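Putative exported protein (Bacteroides fragilis NCTC 9343, PDB 3IEE) is of unknown function but is an all-helical, probably exported lipoprotein whose C-terminal part belongs to a DUF3829-like family. Local coordinates at residues K245-K250 and D255-M260. Residues are numbered along the deposited sequence; the frame is centred on the assembly and turned at random.
Sequences KKVREK and DADYDM
V247 lays its CG2 methyl over one face of the D257 carboxylate, 3.9 Å from the carbon CG, where two consecutive helices of the C-terminal bundle meet in an antiparallel helical hairpin. Residues 245-250 belong to the C-terminal region of helix 224-247 and the type I turn from V247 to K250 that follows; the short loop after it brings the chain back into helix 255-268. The CA atoms of V247 and D257 are 6.9 Å apart. Y189 of helix 169-189 touches both residues, adding a third helix to this end of the bundle. S254 OG, in the residue just before helix 255-268, accepts the N-H of D257 in the helix's first turn, which holds the backbone of this aspartate. One turn further along, selenomethionine M260 extends through CG and SE, then bends at chi3 (63°); in one of its two conformers CE comes to 3.5 Å of V247 CG2, a closeness that remains doubtful. K250 reaches across from the turn, with chi1 at -57° and the chain extended beyond CG. It comes in on the OD2 side, CD lying 3.4 Å from D257 OD2. NZ arrives nearly in the carboxylate plane, at the oxygen edge, about a right angle away from V247. Both oxygens offer their syn lone pairs, and this forked salt bridge should restrain the carboxylate from rotating: K250 NZ stands 2.9 Å from D257 OD1 and equally 2.9 Å from D257 OD2.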
loop_
_atom_site.group_PDB
_atom_site.type_symbol
_atom_site.label_atom_id
_atom_site.label_comp_id
_atom_site.label_asym_id
_atom_site.label_seq_id
_atom_site.Cartn_x
_atom_site.Cartn_y
_atom_site.Cartn_z
ATOM N N LYS A 245 11.565 -3.217 -13.182
ATOM C CA LYS A 245 12.986 -3.561 -13.350
ATOM C C LYS A 245 13.830 -2.458 -13.990
ATOM O O LYS A 245 14.945 -2.179 -13.541
ATOM C CB LYS A 245 13.102 -4.861 -14.126
ATOM C CG LYS A 245 12.735 -6.033 -13.278
ATOM C CD LYS A 245 12.919 -7.277 -14.079
ATOM C CE LYS A 245 12.519 -8.478 -13.312
ATOM N NZ LYS A 245 12.234 -9.528 -14.312
ATOM N N LYS A 246 13.293 -1.796 -15.003
ATOM C CA LYS A 246 13.977 -0.673 -15.663
ATOM C C LYS A 246 14.151 0.533 -14.721
ATOM O O LYS A 246 15.240 1.129 -14.630
ATOM C CB LYS A 246 13.219 -0.295 -16.912
ATOM C CG LYS A 246 13.337 -1.316 -18.003
ATOM C CD LYS A 246 14.715 -1.422 -18.690
ATOM C CE LYS A 246 14.611 -2.384 -19.894
ATOM N NZ LYS A 246 15.873 -2.516 -20.657
ATOM N N VAL A 247 13.100 0.868 -13.983
ATOM C CA VAL A 247 13.152 1.929 -12.974
ATOM C C VAL A 247 14.170 1.601 -11.864
ATOM O O VAL A 247 14.907 2.463 -11.417
ATOM C CB VAL A 247 11.706 2.225 -12.421
ATOM C CG1 VAL A 247 11.752 3.074 -11.140
ATOM C CG2 VAL A 247 10.903 2.952 -13.516
ATOM N N ARG A 248 14.235 0.337 -11.478
ATOM C CA ARG A 248 15.243 -0.104 -10.510
ATOM C C ARG A 248 16.705 -0.037 -10.981
ATOM O O ARG A 248 17.652 -0.134 -10.149
ATOM C CB ARG A 248 14.907 -1.509 -10.001
ATOM C CG ARG A 248 13.919 -1.447 -8.856
ATOM C CD ARG A 248 14.601 -0.974 -7.529
ATOM N NE ARG A 248 15.605 -1.895 -7.016
ATOM C CZ ARG A 248 16.831 -1.579 -6.589
ATOM N NH1 ARG A 248 17.258 -0.333 -6.559
ATOM N NH2 ARG A 248 17.582 -2.556 -6.113
ATOM N N GLU A 249 16.941 0.133 -12.291
ATOM C CA GLU A 249 18.289 0.419 -12.797
ATOM C C GLU A 249 18.704 1.894 -12.664
ATOM O O GLU A 249 19.868 2.252 -12.885
ATOM C CB GLU A 249 18.416 -0.015 -14.264
ATOM C CG GLU A 249 18.211 -1.473 -14.502
ATOM C CD GLU A 249 18.220 -1.778 -16.001
ATOM O OE1 GLU A 249 19.077 -1.227 -16.719
ATOM O OE2 GLU A 249 17.382 -2.570 -16.433
ATOM N N LYS A 250 17.734 2.750 -12.367
ATOM C CA LYS A 250 17.958 4.160 -12.156
ATOM C C LYS A 250 18.276 4.457 -10.687
ATOM O O LYS A 250 17.918 3.686 -9.797
ATOM C CB LYS A 250 16.734 4.963 -12.557
ATOM C CG LYS A 250 16.296 4.749 -14.001
ATOM C CD LYS A 250 14.980 5.525 -14.169
ATOM C CE LYS A 250 14.640 5.802 -15.513
ATOM N NZ LYS A 250 13.461 6.767 -15.535
ATOM N N ASP A 255 8.743 11.364 -9.626
ATOM C CA ASP A 255 7.314 11.320 -9.801
ATOM C C ASP A 255 6.941 10.796 -11.204
ATOM O O ASP A 255 5.948 10.118 -11.333
ATOM C CB ASP A 255 6.721 12.727 -9.592
ATOM C CG ASP A 255 6.481 13.069 -8.125
ATOM O OD1 ASP A 255 6.562 12.200 -7.225
ATOM O OD2 ASP A 255 6.156 14.244 -7.883
ATOM N N ALA A 256 7.742 11.091 -12.230
ATOM C CA ALA A 256 7.402 10.620 -13.596
ATOM C C ALA A 256 7.400 9.074 -13.627
ATOM O O ALA A 256 6.555 8.447 -14.288
ATOM C CB ALA A 256 8.340 11.138 -14.591
ATOM N N ASP A 257 8.419 8.501 -12.984
ATOM C CA ASP A 257 8.525 7.035 -12.887
ATOM C C ASP A 257 7.370 6.468 -12.063
ATOM O O ASP A 257 6.748 5.486 -12.478
ATOM C CB ASP A 257 9.889 6.637 -12.327
ATOM C CG ASP A 257 11.019 6.810 -13.356
ATOM O OD1 ASP A 257 10.760 6.774 -14.572
ATOM O OD2 ASP A 257 12.174 6.965 -12.947
ATOM N N TYR A 258 7.055 7.096 -10.926
ATOM C CA TYR A 258 5.953 6.633 -10.107
ATOM C C TYR A 258 4.645 6.633 -10.853
ATOM O O TYR A 258 3.893 5.671 -10.829
ATOM C CB TYR A 258 5.816 7.457 -8.828
ATOM C CG TYR A 258 4.650 6.990 -7.953
ATOM C CD1 TYR A 258 4.783 5.907 -7.063
ATOM C CD2 TYR A 258 3.431 7.642 -7.990
ATOM C CE1 TYR A 258 3.739 5.522 -6.251
ATOM C CE2 TYR A 258 2.361 7.236 -7.173
ATOM C CZ TYR A 258 2.537 6.168 -6.302
ATOM O OH TYR A 258 1.447 5.758 -5.534
ATOM N N ASP A 259 4.398 7.743 -11.547
ATOM C CA ASP A 259 3.178 7.917 -12.293
ATOM C C ASP A 259 3.154 6.940 -13.498
ATOM O O ASP A 259 2.101 6.452 -13.877
ATOM C CB ASP A 259 3.088 9.358 -12.753
ATOM C CG ASP A 259 2.882 10.334 -11.584
ATOM O OD1 ASP A 259 2.536 9.910 -10.427
ATOM O OD2 ASP A 259 3.089 11.533 -11.853
HETATM N N MSE A 260 4.311 6.644 -14.091
HETATM C CA MSE A 260 4.348 5.650 -15.163
HETATM C C MSE A 260 3.884 4.297 -14.609
HETATM O O MSE A 260 3.047 3.599 -15.214
HETATM C CB MSE A 260 5.748 5.484 -15.739
HETATM C CG MSE A 260 5.806 4.548 -16.898
HETATM SE SE MSE A 260 7.674 4.417 -17.512
HETATM C CE MSE A 260 8.493 3.651 -15.899
#